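ABC transporter periplasmic-binding protein YtfQ (Mycobacterium smegmatis, PDB 6HB0) probably captures sugar, most likely L-arabinofuranose, as the extracytoplasmic solute-binding component of an ABC transporter. Local coordinates at residues P102-D107 and P269-L274; I181-T186 and K203-I208; Q196-F201 and M223-A228; K276-A279 and P283-E286. All blocks are in the same frame, centred on the assembly; numbering follows the deposited sequence.

Contact 1. Residues P102-D107 and P269-L274; sequences PVILTD and PELMDL
T106 and L271, which touch loosely across this contact, bond to neighbouring carboxylates, T106 through its hydroxyl and L271 through its backbone N. The D107 group is met from above its plane, T106 OG1 lying 3.1 Å from D107 OD2 and 68° out of that plane. The E270 group is folded back over the start of its helix, where E270 OE1 accepts L271 N at 3.0 Å through its anti lone pair; G268 N and L267 N bind the same carboxylate, whose charge probably suits this amide-rich end. Between these polar margins the contact is purely aliphatic. I104 offers two methyls: CG2 packs 3.8 Å from L271 CD1, while I104 CD1 reaches over to L274 CB, also at 3.8 Å. With CG trans to its backbone N (chi1 172°), L271 extends toward the strand, and chi2 turns CD1 onto both methyls of I104. T106 CG2 grazes L271 CD1 at 4.4 Å. The strand and helix axes run nearly antiparallel, at 166° and 10.2 Å apart, helix against sheet as in an alpha/beta lobe. Strand 103-106 lies between strands 78-81 and 120-122, so L271 also packs on A80 and L274 on I122, while M272 turns to helix 38-48.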
loop_
_atom_site.group_PDB
_atom_site.type_symbol
_atom_site.label_atom_id
_atom_site.label_comp_id
_atom_site.label_asym_id
_atom_site.label_seq_id
_atom_site.Cartn_x
_atom_site.Cartn_y
_atom_site.Cartn_z
ATOM N N PRO A 102 -12.467 -22.992 2.071
ATOM C CA PRO A 102 -12.355 -21.620 2.612
ATOM C C PRO A 102 -11.691 -20.683 1.642
ATOM O O PRO A 102 -10.836 -21.094 0.862
ATOM C CB PRO A 102 -11.434 -21.784 3.824
ATOM C CG PRO A 102 -11.279 -23.259 4.052
ATOM C CD PRO A 102 -11.595 -23.962 2.786
ATOM N N VAL A 103 -12.046 -19.417 1.732
ATOM C CA VAL A 103 -11.528 -18.370 0.882
ATOM C C VAL A 103 -10.880 -17.233 1.653
ATOM O O VAL A 103 -11.423 -16.740 2.610
ATOM C CB VAL A 103 -12.661 -17.773 0.077
ATOM C CG1 VAL A 103 -12.162 -16.544 -0.728
ATOM C CG2 VAL A 103 -13.167 -18.886 -0.871
ATOM N N ILE A 104 -9.732 -16.785 1.170
ATOM C CA ILE A 104 -9.028 -15.661 1.721
ATOM C C ILE A 104 -8.902 -14.625 0.621
ATOM O O ILE A 104 -8.425 -14.934 -0.483
ATOM C CB ILE A 104 -7.604 -16.070 2.147
ATOM C CG1 ILE A 104 -7.685 -17.154 3.211
ATOM C CG2 ILE A 104 -6.825 -14.879 2.663
ATOM C CD1 ILE A 104 -6.321 -17.550 3.702
ATOM N N LEU A 105 -9.289 -13.394 0.936
ATOM C CA LEU A 105 -9.099 -12.251 0.005
ATOM C C LEU A 105 -7.839 -11.493 0.281
ATOM O O LEU A 105 -7.525 -11.217 1.448
ATOM C CB LEU A 105 -10.257 -11.286 0.160
ATOM C CG LEU A 105 -11.618 -11.891 -0.122
ATOM C CD1 LEU A 105 -12.720 -10.899 0.104
ATOM C CD2 LEU A 105 -11.675 -12.454 -1.529
ATOM N N THR A 106 -7.134 -11.104 -0.780
ATOM C CA THR A 106 -5.951 -10.311 -0.618
ATOM C C THR A 106 -6.036 -9.015 -1.423
ATOM O O THR A 106 -6.659 -8.935 -2.503
ATOM C CB THR A 106 -4.685 -11.070 -1.046
ATOM O OG1 THR A 106 -4.730 -11.301 -2.446
ATOM C CG2 THR A 106 -4.579 -12.417 -0.376
ATOM N N ASP A 107 -5.381 -8.001 -0.893
ATOM C CA ASP A 107 -5.085 -6.731 -1.602
ATOM C C ASP A 107 -6.293 -5.774 -1.747
ATOM O O ASP A 107 -6.162 -4.584 -1.452
ATOM C CB ASP A 107 -4.415 -6.938 -2.989
ATOM C CG ASP A 107 -3.222 -7.943 -2.966
ATOM O OD1 ASP A 107 -2.213 -7.710 -2.197
ATOM O OD2 ASP A 107 -3.288 -8.953 -3.761
ATOM N N PRO A 269 3.900 -14.616 4.163
ATOM C CA PRO A 269 3.857 -15.612 5.225
ATOM C C PRO A 269 2.590 -15.615 6.000
ATOM O O PRO A 269 2.111 -16.676 6.436
ATOM C CB PRO A 269 5.031 -15.212 6.122
ATOM C CG PRO A 269 5.974 -14.648 5.156
ATOM C CD PRO A 269 5.122 -13.811 4.251
ATOM N N GLU A 270 1.995 -14.449 6.160
ATOM C CA GLU A 270 0.732 -14.393 6.902
ATOM C C GLU A 270 -0.391 -15.084 6.094
ATOM O O GLU A 270 -1.256 -15.747 6.669
ATOM C CB GLU A 270 0.398 -12.972 7.373
ATOM C CG GLU A 270 -0.216 -12.018 6.363
ATOM C CD GLU A 270 0.791 -11.502 5.312
ATOM O OE1 GLU A 270 1.080 -12.316 4.384
ATOM O OE2 GLU A 270 1.279 -10.306 5.362
ATOM N N LEU A 271 -0.381 -14.953 4.776
ATOM C CA LEU A 271 -1.329 -15.696 3.926
ATOM C C LEU A 271 -1.160 -17.198 4.114
ATOM O O LEU A 271 -2.135 -17.931 4.287
ATOM C CB LEU A 271 -1.105 -15.316 2.456
ATOM C CG LEU A 271 -1.856 -16.112 1.417
ATOM C CD1 LEU A 271 -3.346 -16.038 1.708
ATOM C CD2 LEU A 271 -1.521 -15.604 0.020
ATOM N N MET A 272 0.083 -17.672 4.105
ATOM C CA MET A 272 0.332 -19.125 4.249
ATOM C C MET A 272 -0.123 -19.589 5.634
ATOM O O MET A 272 -0.732 -20.623 5.776
ATOM C CB MET A 272 1.790 -19.478 4.019
ATOM C CG MET A 272 2.283 -19.058 2.655
ATOM S SD MET A 272 1.266 -19.684 1.289
ATOM C CE MET A 272 1.448 -18.324 0.137
ATOM N N ASP A 273 0.181 -18.811 6.650
ATOM C CA ASP A 273 -0.260 -19.123 7.998
ATOM C C ASP A 273 -1.789 -19.138 8.145
ATOM O O ASP A 273 -2.369 -20.051 8.740
ATOM C CB ASP A 273 0.355 -18.138 8.975
ATOM C CG ASP A 273 -0.107 -18.402 10.374
ATOM O OD1 ASP A 273 0.169 -19.521 10.887
ATOM O OD2 ASP A 273 -0.792 -17.528 10.948
ATOM N N LEU A 274 -2.462 -18.137 7.589
ATOM C CA LEU A 274 -3.903 -18.131 7.542
ATOM C C LEU A 274 -4.489 -19.278 6.738
ATOM O O LEU A 274 -5.516 -19.828 7.110
ATOM C CB LEU A 274 -4.440 -16.811 6.962
ATOM C CG LEU A 274 -4.183 -15.670 7.906
ATOM C CD1 LEU A 274 -4.155 -14.346 7.145
ATOM C CD2 LEU A 274 -5.186 -15.652 9.041
#

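Contact 2. Residues I181-T186 and K203-I208; sequences IVASQT and KSTPQI
T205, whose side chain packs on V182 and A183, has its hydroxyl paired with that of the preceding residue, S204 OG lying 3.1 Å from T205 OG1; either oxygen could be the donor. S204 OG also makes weak hydrogen bonds with the carbonyl oxygens of A200 and F201, so it is held at the last turn of its helix, just where T205 leaves helical geometry. The closest approach to the strand is between methyls, V182 CG2 meeting T205 CG2 at 3.6 Å as the two branched side chains slant past each other. With chi1 at -54°, T205 keeps OG1 beside its own N and presents CG2 to the valine. Helix 191-204 forms the connection of a beta-alpha-beta crossover, leaving strand 179-186 at the border of the sheet and leading into strand 210-213, with strand 148-154 between the two. The contact thus joins the exit of this helix to the edge strand that precedes it. V182 breaks the usual alternation of the strand, its psi of -14° letting consecutive CB atoms, its own and that of A183, face the turn. A183 CB lies 4.2 Å from T205 OG1, a looser approach, and the ring of F201 also packs on this alanine.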
loop_
_atom_site.group_PDB
_atom_site.type_symbol
_atom_site.label_atom_id
_atom_site.label_comp_id
_atom_site.label_asym_id
_atom_site.label_seq_id
_atom_site.Cartn_x
_atom_site.Cartn_y
_atom_site.Cartn_z
ATOM N N ILE A 181 -4.652 23.055 5.122
ATOM C CA ILE A 181 -4.374 22.766 3.750
ATOM C C ILE A 181 -4.801 23.965 2.877
ATOM O O ILE A 181 -5.981 24.207 2.728
ATOM C CB ILE A 181 -5.095 21.515 3.320
ATOM C CG1 ILE A 181 -4.583 20.320 4.158
ATOM C CG2 ILE A 181 -4.877 21.302 1.809
ATOM C CD1 ILE A 181 -5.487 19.115 4.047
ATOM N N VAL A 182 -3.834 24.660 2.298
ATOM C CA VAL A 182 -4.133 25.893 1.546
ATOM C C VAL A 182 -4.234 25.633 0.048
ATOM O O VAL A 182 -4.669 26.485 -0.698
ATOM C CB VAL A 182 -3.134 27.044 1.860
ATOM C CG1 VAL A 182 -3.271 27.479 3.316
ATOM C CG2 VAL A 182 -1.701 26.672 1.512
ATOM N N ALA A 183 -3.784 24.479 -0.411
ATOM C CA ALA A 183 -3.991 24.089 -1.816
ATOM C C ALA A 183 -3.880 22.586 -1.914
ATOM O O ALA A 183 -3.099 21.977 -1.170
ATOM C CB ALA A 183 -2.972 24.750 -2.717
ATOM N N SER A 184 -4.676 21.999 -2.805
ATOM C CA SER A 184 -4.753 20.566 -2.950
ATOM C C SER A 184 -5.162 20.276 -4.389
ATOM O O SER A 184 -6.165 20.790 -4.862
ATOM C CB SER A 184 -5.733 19.988 -1.980
ATOM O OG SER A 184 -5.532 18.588 -1.834
ATOM N N GLN A 185 -4.325 19.547 -5.120
ATOM C CA GLN A 185 -4.574 19.331 -6.531
ATOM C C GLN A 185 -3.935 18.020 -6.978
ATOM O O GLN A 185 -2.889 17.654 -6.474
ATOM C CB GLN A 185 -4.008 20.514 -7.309
ATOM C CG GLN A 185 -4.214 20.449 -8.798
ATOM C CD GLN A 185 -3.896 21.754 -9.491
ATOM O OE1 GLN A 185 -4.004 22.820 -8.892
ATOM N NE2 GLN A 185 -3.483 21.672 -10.754
ATOM N N THR A 186 -4.569 17.331 -7.929
ATOM C CA THR A 186 -4.009 16.100 -8.433
ATOM C C THR A 186 -2.720 16.296 -9.202
ATOM O O THR A 186 -2.623 17.171 -10.085
ATOM C CB THR A 186 -5.032 15.310 -9.321
ATOM O OG1 THR A 186 -4.438 14.043 -9.686
ATOM C CG2 THR A 186 -5.392 16.099 -10.571
ATOM N N LYS A 203 3.576 29.439 -7.229
ATOM C CA LYS A 203 3.089 30.681 -7.821
ATOM C C LYS A 203 1.883 31.248 -7.096
ATOM O O LYS A 203 1.806 32.452 -6.914
ATOM C CB LYS A 203 2.766 30.493 -9.317
ATOM C CG LYS A 203 3.984 30.645 -10.202
ATOM C CD LYS A 203 3.750 30.054 -11.588
ATOM C CE LYS A 203 5.063 29.849 -12.338
ATOM N NZ LYS A 203 5.031 28.609 -13.157
ATOM N N SER A 204 0.963 30.384 -6.671
ATOM C CA SER A 204 -0.324 30.798 -6.127
ATOM C C SER A 204 -0.310 30.992 -4.600
ATOM O O SER A 204 -1.179 31.637 -4.054
ATOM C CB SER A 204 -1.380 29.751 -6.466
ATOM O OG SER A 204 -1.265 28.646 -5.582
ATOM N N THR A 205 0.662 30.399 -3.924
ATOM C CA THR A 205 0.643 30.311 -2.481
ATOM C C THR A 205 1.933 30.917 -1.938
ATOM O O THR A 205 2.991 30.294 -2.009
ATOM C CB THR A 205 0.519 28.844 -1.997
ATOM O OG1 THR A 205 -0.621 28.220 -2.601
ATOM C CG2 THR A 205 0.370 28.796 -0.486
ATOM N N PRO A 206 1.843 32.115 -1.342
ATOM C CA PRO A 206 3.092 32.809 -0.951
ATOM C C PRO A 206 3.898 32.128 0.186
ATOM O O PRO A 206 5.114 32.225 0.239
ATOM C CB PRO A 206 2.601 34.211 -0.522
ATOM C CG PRO A 206 1.101 34.140 -0.419
ATOM C CD PRO A 206 0.637 32.747 -0.759
ATOM N N GLN A 207 3.215 31.419 1.059
ATOM C CA GLN A 207 3.822 30.813 2.213
ATOM C C GLN A 207 3.450 29.314 2.224
ATOM O O GLN A 207 2.307 28.973 2.415
ATOM C CB GLN A 207 3.317 31.579 3.458
ATOM C CG GLN A 207 3.191 30.800 4.772
ATOM C CD GLN A 207 4.510 30.482 5.431
ATOM O OE1 GLN A 207 5.564 30.517 4.789
ATOM N NE2 GLN A 207 4.462 30.162 6.725
ATOM N N ILE A 208 4.417 28.454 1.940
ATOM C CA ILE A 208 4.214 27.005 1.983
ATOM C C ILE A 208 5.186 26.444 2.976
ATOM O O ILE A 208 6.396 26.648 2.858
ATOM C CB ILE A 208 4.414 26.315 0.612
ATOM C CG1 ILE A 208 3.437 26.887 -0.423
ATOM C CG2 ILE A 208 4.241 24.803 0.753
ATOM C CD1 ILE A 208 3.709 26.403 -1.842
#

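Contact 3. Residues Q196-F201 and M223-A228; sequences QVMEAF and MEAIEA
M198 and A225 form the tight centre of this helix-helix contact, with M198 CB 3.8 Å from A225 CB. The alanine is small enough for the backbones to come close: E199 CA and A225 CA are 5.7 Å apart, and the local axes approach to 8.3 Å at a signed crossing angle of -43°. From this point the methionine bends inward. Its CG stands trans to the backbone N, and a turn at chi2 of 68° brings the terminal methyl round to I226, where M198 CE meets I226 CG1 and I226 CD1, both at 3.8 Å. The methyl thus lies against the end of the isoleucine, the two side chains crossing at a slant. I226 also packs on I239 of strand 238-242, so this side faces the protein interior.

The other flank is looser. E199 lends only its aliphatic part, E199 CG lying 4.0 Å from A225 CB, while its extended chain carries the carboxylate beyond the alanine toward the partly exposed margin. Along this margin E224 of helix 216-228 finds its partner elsewhere, in a salt bridge with R191. Both helices belong to the alpha/beta lobe of strands 148-154 and 238-242; V197 and F201 turn from the contact to cover its sheet. With no hydrogen bond across it, cohesion here rests on burial of methyl and methylene groups, and polarity is confined to the border.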
loop_
_atom_site.group_PDB
_atom_site.type_symbol
_atom_site.label_atom_id
_atom_site.label_comp_id
_atom_site.label_asym_id
_atom_site.label_seq_id
_atom_site.Cartn_x
_atom_site.Cartn_y
_atom_site.Cartn_z
ATOM N N GLN A 196 4.826 19.794 -11.868
ATOM C CA GLN A 196 3.957 20.815 -12.495
ATOM C C GLN A 196 3.007 21.459 -11.480
ATOM O O GLN A 196 2.830 22.670 -11.471
ATOM C CB GLN A 196 3.185 20.173 -13.620
ATOM C CG GLN A 196 2.038 20.990 -14.201
ATOM C CD GLN A 196 1.517 20.373 -15.483
ATOM O OE1 GLN A 196 2.297 19.859 -16.283
ATOM N NE2 GLN A 196 0.211 20.437 -15.692
ATOM N N VAL A 197 2.415 20.639 -10.608
ATOM C CA VAL A 197 1.489 21.141 -9.629
ATOM C C VAL A 197 2.221 21.920 -8.547
ATOM O O VAL A 197 1.730 22.935 -8.096
ATOM C CB VAL A 197 0.674 20.007 -9.001
ATOM C CG1 VAL A 197 -0.128 20.529 -7.826
ATOM C CG2 VAL A 197 -0.230 19.406 -10.088
ATOM N N MET A 198 3.383 21.430 -8.118
ATOM C CA MET A 198 4.155 22.179 -7.157
ATOM C C MET A 198 4.568 23.555 -7.721
ATOM O O MET A 198 4.624 24.545 -6.969
ATOM C CB MET A 198 5.409 21.397 -6.748
ATOM C CG MET A 198 6.115 21.996 -5.549
ATOM S SD MET A 198 5.181 21.850 -4.056
ATOM C CE MET A 198 5.882 23.157 -3.054
ATOM N N GLU A 199 4.910 23.624 -9.002
ATOM C CA GLU A 199 5.218 24.941 -9.620
ATOM C C GLU A 199 4.023 25.843 -9.463
ATOM O O GLU A 199 4.148 27.003 -9.074
ATOM C CB GLU A 199 5.582 24.828 -11.118
ATOM C CG GLU A 199 6.961 24.230 -11.432
ATOM C CD GLU A 199 7.053 23.658 -12.876
ATOM O OE1 GLU A 199 6.171 23.981 -13.737
ATOM O OE2 GLU A 199 8.004 22.878 -13.159
ATOM N N ALA A 200 2.843 25.313 -9.751
ATOM C CA ALA A 200 1.624 26.093 -9.639
ATOM C C ALA A 200 1.403 26.567 -8.202
ATOM O O ALA A 200 0.976 27.679 -7.977
ATOM C CB ALA A 200 0.426 25.289 -10.088
ATOM N N PHE A 201 1.642 25.691 -7.234
ATOM C CA PHE A 201 1.450 26.031 -5.837
ATOM C C PHE A 201 2.416 27.165 -5.421
ATOM O O PHE A 201 2.038 28.056 -4.659
ATOM C CB PHE A 201 1.714 24.821 -4.935
ATOM C CG PHE A 201 0.657 23.763 -4.946
ATOM C CD1 PHE A 201 -0.616 23.988 -5.448
ATOM C CD2 PHE A 201 0.924 22.535 -4.377
ATOM C CE1 PHE A 201 -1.597 23.044 -5.370
ATOM C CE2 PHE A 201 -0.053 21.563 -4.327
ATOM C CZ PHE A 201 -1.324 21.831 -4.797
ATOM N N MET A 223 10.017 18.246 -5.116
ATOM C CA MET A 223 11.373 18.538 -4.690
ATOM C C MET A 223 12.153 19.265 -5.804
ATOM O O MET A 223 12.828 20.253 -5.557
ATOM C CB MET A 223 12.016 17.189 -4.319
ATOM C CG MET A 223 13.464 17.157 -3.953
ATOM S SD MET A 223 14.056 15.433 -3.894
ATOM C CE MET A 223 14.716 15.246 -5.554
ATOM N N GLU A 224 12.034 18.814 -7.044
ATOM C CA GLU A 224 12.682 19.510 -8.161
ATOM C C GLU A 224 12.104 20.868 -8.424
ATOM O O GLU A 224 12.839 21.764 -8.804
ATOM C CB GLU A 224 12.576 18.694 -9.431
ATOM C CG GLU A 224 13.415 17.444 -9.435
ATOM C CD GLU A 224 13.244 16.622 -10.720
ATOM O OE1 GLU A 224 12.728 17.160 -11.739
ATOM O OE2 GLU A 224 13.629 15.428 -10.697
ATOM N N ALA A 225 10.788 21.042 -8.244
ATOM C CA ALA A 225 10.175 22.357 -8.450
ATOM C C ALA A 225 10.646 23.322 -7.380
ATOM O O ALA A 225 10.887 24.502 -7.652
ATOM C CB ALA A 225 8.661 22.271 -8.441
ATOM N N ILE A 226 10.765 22.810 -6.171
ATOM C CA ILE A 226 11.200 23.609 -5.048
ATOM C C ILE A 226 12.625 24.069 -5.277
ATOM O O ILE A 226 12.934 25.251 -5.062
ATOM C CB ILE A 226 11.061 22.821 -3.712
ATOM C CG1 ILE A 226 9.594 22.627 -3.418
ATOM C CG2 ILE A 226 11.622 23.624 -2.529
ATOM C CD1 ILE A 226 9.289 21.608 -2.370
ATOM N N GLU A 227 13.487 23.163 -5.724
ATOM C CA GLU A 227 14.846 23.495 -6.080
ATOM C C GLU A 227 14.900 24.525 -7.223
ATOM O O GLU A 227 15.653 25.487 -7.153
ATOM C CB GLU A 227 15.644 22.231 -6.438
ATOM C CG GLU A 227 16.062 21.446 -5.208
ATOM C CD GLU A 227 16.678 20.056 -5.458
ATOM O OE1 GLU A 227 16.405 19.368 -6.466
ATOM O OE2 GLU A 227 17.408 19.614 -4.565
ATOM N N ALA A 228 14.096 24.348 -8.269
ATOM C CA ALA A 228 14.152 25.275 -9.405
ATOM C C ALA A 228 13.742 26.685 -8.973
ATOM O O ALA A 228 14.250 27.661 -9.484
ATOM C CB ALA A 228 13.293 24.775 -10.557
#

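Contact 4. Residues K276-A279 and P283-E286; sequences KKVA and PVPE
V278, in the last turn of helix 269-279, lies beside a chain that runs in extended form (V284 phi -130°, psi 157°), the nearest backbone approach being 6.8 Å between V278 CA and P283 CA. This is an alpha-to-beta connection of the periplasmic binding protein fold: the helix ends, the chain turns sharply, and residues 283-286 lead into strand 287-288 at the border of the parallel sheet. V284 is the residue that fills the angle between the helix and the chain that follows. Its two methyls share the work, CG2 lying 3.8 Å from V278 CG1, whereas V284 CG1 settles between V278 CG1 and K277 CB, 3.9 Å from the latter. The two valine side chains cross at about a right angle. With chi1 at -59°, V284 keeps CG1 beside its own N and tucks CG2 between N and the carbonyl carbon, so that both branches can face the helix. K277 contributes its root alone; the rest of the chain stretches away, and its ammonium makes a long, weak ion pair with D273. Beyond V284 the chain is tied to strand 120-122, P285 O bonding to the T120 hydroxyl and E286 pairing through its backbone with F121. Toward the interior V278 also packs on V78 of strand 78-81. V284 CG1 reaches one turn further up the helix as well, to touch L274 CD2.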
loop_
_atom_site.group_PDB
_atom_site.type_symbol
_atom_site.label_atom_id
_atom_site.label_comp_id
_atom_site.label_asym_id
_atom_site.label_seq_id
_atom_site.Cartn_x
_atom_site.Cartn_y
_atom_site.Cartn_z
ATOM N N LYS A 276 -3.266 -22.247 6.424
ATOM C CA LYS A 276 -3.206 -23.405 7.336
ATOM C C LYS A 276 -4.303 -23.364 8.396
ATOM O O LYS A 276 -4.952 -24.373 8.654
ATOM C CB LYS A 276 -1.832 -23.485 7.979
ATOM C CG LYS A 276 -0.791 -23.903 7.000
ATOM C CD LYS A 276 0.600 -23.869 7.625
ATOM C CE LYS A 276 1.614 -24.325 6.585
ATOM N NZ LYS A 276 2.998 -24.034 7.037
ATOM N N LYS A 277 -4.552 -22.194 8.977
ATOM C CA LYS A 277 -5.571 -22.064 9.995
ATOM C C LYS A 277 -6.947 -22.365 9.436
ATOM O O LYS A 277 -7.701 -23.150 10.033
ATOM C CB LYS A 277 -5.557 -20.680 10.622
ATOM C CG LYS A 277 -4.344 -20.468 11.490
ATOM C CD LYS A 277 -4.373 -19.088 12.115
ATOM C CE LYS A 277 -3.207 -18.930 13.080
ATOM N NZ LYS A 277 -3.248 -17.507 13.486
ATOM N N VAL A 278 -7.290 -21.759 8.291
ATOM C CA VAL A 278 -8.641 -21.945 7.790
ATOM C C VAL A 278 -8.838 -23.398 7.269
ATOM O O VAL A 278 -9.915 -23.939 7.381
ATOM C CB VAL A 278 -9.070 -20.870 6.752
ATOM C CG1 VAL A 278 -9.042 -19.508 7.395
ATOM C CG2 VAL A 278 -8.235 -20.927 5.501
ATOM N N ALA A 279 -7.803 -24.025 6.743
ATOM C CA ALA A 279 -7.923 -25.401 6.304
ATOM C C ALA A 279 -8.191 -26.344 7.504
ATOM O O ALA A 279 -8.895 -27.333 7.386
ATOM C CB ALA A 279 -6.677 -25.842 5.568
ATOM N N PRO A 283 -11.020 -20.666 13.659
ATOM C CA PRO A 283 -11.650 -19.392 13.362
ATOM C C PRO A 283 -10.601 -18.324 13.226
ATOM O O PRO A 283 -9.608 -18.352 13.947
ATOM C CB PRO A 283 -12.565 -19.141 14.569
ATOM C CG PRO A 283 -12.827 -20.505 15.117
ATOM C CD PRO A 283 -11.531 -21.237 14.920
ATOM N N VAL A 284 -10.795 -17.420 12.273
ATOM C CA VAL A 284 -9.849 -16.313 12.088
ATOM C C VAL A 284 -10.609 -15.002 12.024
ATOM O O VAL A 284 -11.800 -15.002 11.696
ATOM C CB VAL A 284 -9.006 -16.514 10.808
ATOM C CG1 VAL A 284 -8.242 -17.819 10.892
ATOM C CG2 VAL A 284 -9.886 -16.558 9.573
ATOM N N PRO A 285 -9.933 -13.891 12.330
ATOM C CA PRO A 285 -10.556 -12.577 12.191
ATOM C C PRO A 285 -10.831 -12.248 10.730
ATOM O O PRO A 285 -10.089 -12.718 9.844
ATOM C CB PRO A 285 -9.505 -11.596 12.749
ATOM C CG PRO A 285 -8.242 -12.367 12.889
ATOM C CD PRO A 285 -8.510 -13.807 12.697
ATOM N N GLU A 286 -11.882 -11.457 10.505
ATOM C CA GLU A 286 -12.344 -11.124 9.162
ATOM C C GLU A 286 -11.386 -10.195 8.442
ATOM O O GLU A 286 -11.413 -10.114 7.221
ATOM C CB GLU A 286 -13.769 -10.558 9.193
ATOM C CG GLU A 286 -14.814 -11.670 9.289
ATOM C CD GLU A 286 -16.231 -11.185 9.613
ATOM O OE1 GLU A 286 -16.366 -10.100 10.226
ATOM O OE2 GLU A 286 -17.208 -11.905 9.272
#

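Contact 1 takes strand 103-106 of the first lobe and waits 162 residues for its partner, helix 269-279, so the loop it closes includes much of the second lobe. Contacts 2 and 3 both fall within that span. Their segments alternate, 181-186, 196-201, 203-208 and 223-228, and the two loops therefore cross, sharing helix 191-204, which contact 2 joins to the edge strand and contact 3 to helix 216-228. Returning to the first lobe, the chain closes contact 1 and then the short turn of contact 4 on the same helix. Centres of contacts 1 and 4 are about 9 Å apart, whereas contacts 1 and 2 lie about 42 Å apart, centre to centre, on opposite sides of the chain's centre.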